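Local coordinates for extracellular solute-binding protein, family 1 (Trichodesmium erythraeum IMS101, PDB 6G7N) that binds ferric iron and probably delivers it to an ABC transporter as its extracellular solute-binding component, at residues Phe221-Asn232 with Phe289-Tyr299. Numbering follows the deposited sequence. Where two conformers were deposited one is given.
Sequences FPNQNGRGTHVN and FKNDSTNVSVY
Two donors grip the backbone oxygen of Lys290: the amide of Thr229, with Thr229 N 2.9 Å from Lys290 O and an almost straight N-H...O angle of 178°, and the side-chain amide of Gln224, which comes in on a lone pair. The same Gln224 group accepts from the Lys290 backbone, with Lys290 N 2.8 Å from Gln224 OE1. Both ends of the carboxamide are tied to one residue, which holds its rotation and favours the modelled amide orientation. Asp292 N returns a bond to Thr229 O, completing a single Thr229-Asn291 beta bridge. The extended Lys290 chain runs past Gly228 to place NZ 2.8 Å from Gly226 O, at the last residue of the type I turn Asn223-Gly226.

At one end the rings of Phe221 and Phe289 form an offset stack, planes 6° apart and centroids 3.9 Å apart, while Val231 CG1 meets the edge of Phe289. At the other, in one of two conformers, Tyr299 OH donates to Val231 O over 2.6 Å and accepts a hydrogen bond from a water that in turn accepts from Val231 N; His230 CE1 then lies over one face of the phenol ring and Val296 CA over the other. Arg227 NE makes a long salt bridge of 3.5 Å to Asp292 OD2, reinforced by a shared water, and its guanidinium pairs further with Glu121.

Main-chain bonds thus fasten 289-292 to the loop entering strand 231-239, and Tyr299 to that strand, part of the mixed sheet of this PBP-clan protein. With the Asn232 side chain about 10 Å from bound D-alanine, the contact lies near the ligand pocket but not in it, and its charged pair relies partly on water.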
loop_
_atom_site.group_PDB
_atom_site.type_symbol
_atom_site.label_atom_id
_atom_site.label_comp_id
_atom_site.label_asym_id
_atom_site.label_seq_id
_atom_site.Cartn_x
_atom_site.Cartn_y
_atom_site.Cartn_z
ATOM N N PHE A 221 11.519 3.243 -9.871
ATOM C CA PHE A 221 11.634 2.680 -8.520
ATOM C C PHE A 221 12.820 3.350 -7.826
ATOM O O PHE A 221 13.958 3.108 -8.207
ATOM C CB PHE A 221 11.852 1.162 -8.618
ATOM C CG PHE A 221 10.714 0.443 -9.305
ATOM C CD1 PHE A 221 9.483 0.312 -8.700
ATOM C CD2 PHE A 221 10.870 -0.093 -10.569
ATOM C CE1 PHE A 221 8.414 -0.331 -9.290
ATOM C CE2 PHE A 221 9.802 -0.739 -11.191
ATOM C CZ PHE A 221 8.576 -0.863 -10.551
ATOM N N PRO A 222 12.590 4.202 -6.794
ATOM C CA PRO A 222 13.693 4.986 -6.298
ATOM C C PRO A 222 14.613 4.223 -5.344
ATOM O O PRO A 222 14.272 3.162 -4.798
ATOM C CB PRO A 222 12.992 6.147 -5.561
ATOM C CG PRO A 222 11.605 6.178 -6.113
ATOM C CD PRO A 222 11.307 4.726 -6.308
ATOM N N ASN A 223 15.795 4.810 -5.156
ATOM C CA ASN A 223 16.777 4.376 -4.158
ATOM C C ASN A 223 17.351 2.974 -4.449
ATOM O O ASN A 223 17.828 2.285 -3.540
ATOM C CB ASN A 223 16.274 4.481 -2.699
ATOM C CG ASN A 223 15.940 5.911 -2.271
ATOM O OD1 ASN A 223 15.127 6.583 -2.895
ATOM N ND2 ASN A 223 16.584 6.395 -1.185
ATOM N N GLN A 224 17.440 2.621 -5.734
ATOM C CA GLN A 224 17.986 1.323 -6.123
ATOM C C GLN A 224 19.444 1.128 -5.815
ATOM O O GLN A 224 19.872 -0.012 -5.660
ATOM C CB GLN A 224 17.750 1.081 -7.617
ATOM C CG GLN A 224 16.274 0.945 -7.945
ATOM C CD GLN A 224 15.666 -0.251 -7.260
ATOM O OE1 GLN A 224 15.998 -1.416 -7.603
ATOM N NE2 GLN A 224 14.815 -0.015 -6.246
ATOM N N ASN A 225 20.210 2.209 -5.784
ATOM C CA ASN A 225 21.621 2.132 -5.488
ATOM C C ASN A 225 21.915 2.286 -4.014
ATOM O O ASN A 225 23.071 2.274 -3.615
ATOM C CB ASN A 225 22.419 3.137 -6.336
ATOM C CG ASN A 225 22.351 2.806 -7.809
ATOM O OD1 ASN A 225 22.370 1.645 -8.182
ATOM N ND2 ASN A 225 22.237 3.812 -8.638
ATOM N N GLY A 226 20.862 2.385 -3.203
ATOM C CA GLY A 226 20.952 2.514 -1.757
ATOM C C GLY A 226 20.032 1.528 -1.093
ATOM O O GLY A 226 20.149 0.310 -1.308
ATOM N N ARG A 227 19.127 2.037 -0.258
ATOM C CA ARG A 227 18.341 1.170 0.611
ATOM C C ARG A 227 17.202 0.433 -0.075
ATOM O O ARG A 227 16.670 -0.501 0.511
ATOM C CB ARG A 227 17.822 1.950 1.799
ATOM C CG ARG A 227 16.749 2.992 1.452
ATOM C CD ARG A 227 16.297 3.750 2.675
ATOM N NE ARG A 227 15.270 4.746 2.362
ATOM C CZ ARG A 227 15.476 6.048 2.146
ATOM N NH1 ARG A 227 16.680 6.573 2.234
ATOM N NH2 ARG A 227 14.464 6.819 1.817
ATOM N N GLY A 228 16.804 0.865 -1.277
ATOM C CA GLY A 228 15.710 0.258 -1.973
ATOM C C GLY A 228 14.432 1.072 -1.931
ATOM O O GLY A 228 14.320 2.073 -1.227
ATOM N N THR A 229 13.440 0.628 -2.697
ATOM C CA THR A 229 12.191 1.316 -2.868
ATOM C C THR A 229 11.262 1.091 -1.665
ATOM O O THR A 229 11.244 0.006 -1.077
ATOM C CB THR A 229 11.533 0.835 -4.179
ATOM O OG1 THR A 229 12.387 1.161 -5.270
ATOM C CG2 THR A 229 10.157 1.384 -4.423
ATOM N N HIS A 230 10.463 2.117 -1.351
ATOM C CA HIS A 230 9.417 2.037 -0.312
ATOM C C HIS A 230 8.270 1.159 -0.815
ATOM O O HIS A 230 7.610 1.501 -1.821
ATOM C CB HIS A 230 8.931 3.441 -0.011
ATOM C CG HIS A 230 7.784 3.510 0.938
ATOM N ND1 HIS A 230 7.930 3.597 2.298
ATOM C CD2 HIS A 230 6.442 3.548 0.712
ATOM C CE1 HIS A 230 6.726 3.702 2.848
ATOM N NE2 HIS A 230 5.799 3.683 1.916
ATOM N N VAL A 231 8.064 0.045 -0.119
ATOM C CA VAL A 231 6.968 -0.856 -0.382
ATOM C C VAL A 231 6.003 -0.853 0.781
ATOM O O VAL A 231 6.355 -0.617 1.941
ATOM C CB VAL A 231 7.445 -2.275 -0.765
ATOM C CG1 VAL A 231 8.229 -2.213 -2.073
ATOM C CG2 VAL A 231 8.250 -2.951 0.323
ATOM N N ASN A 232 4.765 -1.175 0.465
ATOM C CA ASN A 232 3.709 -1.228 1.486
ATOM C C ASN A 232 2.772 -2.365 1.111
ATOM O O ASN A 232 3.003 -3.042 0.094
ATOM C CB ASN A 232 3.053 0.161 1.597
ATOM C CG ASN A 232 2.418 0.474 2.949
ATOM O OD1 ASN A 232 1.995 -0.430 3.692
ATOM N ND2 ASN A 232 2.309 1.773 3.272
ATOM N N PHE A 289 12.824 -4.900 -8.881
ATOM C CA PHE A 289 13.441 -3.784 -8.203
ATOM C C PHE A 289 13.739 -4.158 -6.761
ATOM O O PHE A 289 13.038 -4.971 -6.137
ATOM C CB PHE A 289 12.561 -2.507 -8.254
ATOM C CG PHE A 289 11.206 -2.656 -7.640
ATOM C CD1 PHE A 289 10.163 -3.176 -8.372
ATOM C CD2 PHE A 289 10.964 -2.260 -6.319
ATOM C CE1 PHE A 289 8.918 -3.320 -7.816
ATOM C CE2 PHE A 289 9.710 -2.379 -5.763
ATOM C CZ PHE A 289 8.675 -2.907 -6.517
ATOM N N LYS A 290 14.793 -3.551 -6.233
ATOM C CA LYS A 290 15.180 -3.749 -4.846
ATOM C C LYS A 290 14.160 -3.114 -3.911
ATOM O O LYS A 290 13.824 -1.945 -4.051
ATOM C CB LYS A 290 16.532 -3.105 -4.569
ATOM C CG LYS A 290 17.041 -3.356 -3.180
ATOM C CD LYS A 290 18.377 -2.691 -2.938
ATOM C CE LYS A 290 18.841 -2.956 -1.522
ATOM N NZ LYS A 290 20.227 -2.491 -1.327
ATOM N N ASN A 291 13.668 -3.924 -2.978
ATOM C CA ASN A 291 12.742 -3.485 -1.947
ATOM C C ASN A 291 13.541 -3.099 -0.685
ATOM O O ASN A 291 14.398 -3.863 -0.250
ATOM C CB ASN A 291 11.813 -4.628 -1.489
ATOM C CG ASN A 291 10.798 -5.129 -2.519
ATOM O OD1 ASN A 291 9.762 -5.658 -2.099
ATOM N ND2 ASN A 291 11.063 -5.038 -3.832
ATOM N N ASP A 292 13.185 -1.978 -0.058
ATOM C CA ASP A 292 13.712 -1.680 1.277
ATOM C C ASP A 292 13.322 -2.805 2.253
ATOM O O ASP A 292 12.212 -3.330 2.173
ATOM C CB ASP A 292 13.161 -0.301 1.664
ATOM C CG ASP A 292 13.808 0.338 2.881
ATOM O OD1 ASP A 292 14.270 -0.359 3.814
ATOM O OD2 ASP A 292 13.828 1.589 2.898
ATOM N N SER A 293 14.232 -3.209 3.139
ATOM C CA SER A 293 13.941 -4.246 4.150
ATOM C C SER A 293 13.318 -3.702 5.428
ATOM O O SER A 293 13.062 -4.481 6.329
ATOM C CB SER A 293 15.175 -5.058 4.446
ATOM O OG SER A 293 16.149 -4.227 5.021
ATOM N N THR A 294 13.059 -2.405 5.508
ATOM C CA THR A 294 12.416 -1.836 6.696
ATOM C C THR A 294 11.098 -2.545 7.004
ATOM O O THR A 294 10.297 -2.811 6.112
ATOM C CB THR A 294 12.142 -0.340 6.451
ATOM O OG1 THR A 294 13.390 0.341 6.281
ATOM C CG2 THR A 294 11.387 0.337 7.607
ATOM N N ASN A 295 10.860 -2.857 8.286
ATOM C CA ASN A 295 9.594 -3.457 8.633
ATOM C C ASN A 295 8.488 -2.414 8.489
ATOM O O ASN A 295 8.565 -1.314 9.049
ATOM C CB ASN A 295 9.641 -4.035 10.057
ATOM C CG ASN A 295 8.379 -4.794 10.355
ATOM O OD1 ASN A 295 7.332 -4.194 10.665
ATOM N ND2 ASN A 295 8.432 -6.104 10.222
ATOM N N VAL A 296 7.419 -2.781 7.770
ATOM C CA VAL A 296 6.378 -1.809 7.431
ATOM C C VAL A 296 5.604 -1.319 8.662
ATOM O O VAL A 296 4.944 -0.287 8.576
ATOM C CB VAL A 296 5.432 -2.338 6.334
ATOM C CG1 VAL A 296 6.206 -2.598 5.038
ATOM C CG2 VAL A 296 4.691 -3.582 6.764
ATOM N N SER A 297 5.699 -2.020 9.800
ATOM C CA SER A 297 5.099 -1.486 11.038
ATOM C C SER A 297 5.645 -0.115 11.421
ATOM O O SER A 297 4.944 0.641 12.076
ATOM C CB SER A 297 5.266 -2.436 12.211
ATOM O OG SER A 297 6.604 -2.557 12.625
ATOM N N VAL A 298 6.882 0.194 11.024
ATOM C CA VAL A 298 7.465 1.524 11.281
ATOM C C VAL A 298 6.559 2.627 10.759
ATOM O O VAL A 298 6.500 3.730 11.320
ATOM C CB VAL A 298 8.873 1.607 10.611
ATOM C CG1 VAL A 298 9.378 3.028 10.533
ATOM C CG2 VAL A 298 9.841 0.714 11.372
ATOM N N TYR A 299 5.882 2.348 9.639
ATOM C CA TYR A 299 5.023 3.357 8.981
ATOM C C TYR A 299 3.904 3.772 9.872
ATOM O O TYR A 299 3.477 4.930 9.903
ATOM C CB TYR A 299 4.334 2.845 7.716
ATOM C CG TYR A 299 5.226 2.278 6.667
ATOM C CD1 TYR A 299 6.595 2.491 6.695
ATOM C CD2 TYR A 299 4.698 1.479 5.663
ATOM C CE1 TYR A 299 7.429 1.895 5.762
ATOM C CE2 TYR A 299 5.523 0.916 4.709
ATOM C CZ TYR A 299 6.890 1.128 4.766
ATOM O OH TYR A 299 7.727 0.551 3.849
HETATM O O HOH W 1 12.874 3.311 0.935
HETATM O O HOH W 2 12.844 3.535 4.382
HETATM O O HOH W 3 17.034 -2.165 2.681
HETATM O O HOH W 4 9.749 -0.332 2.428
#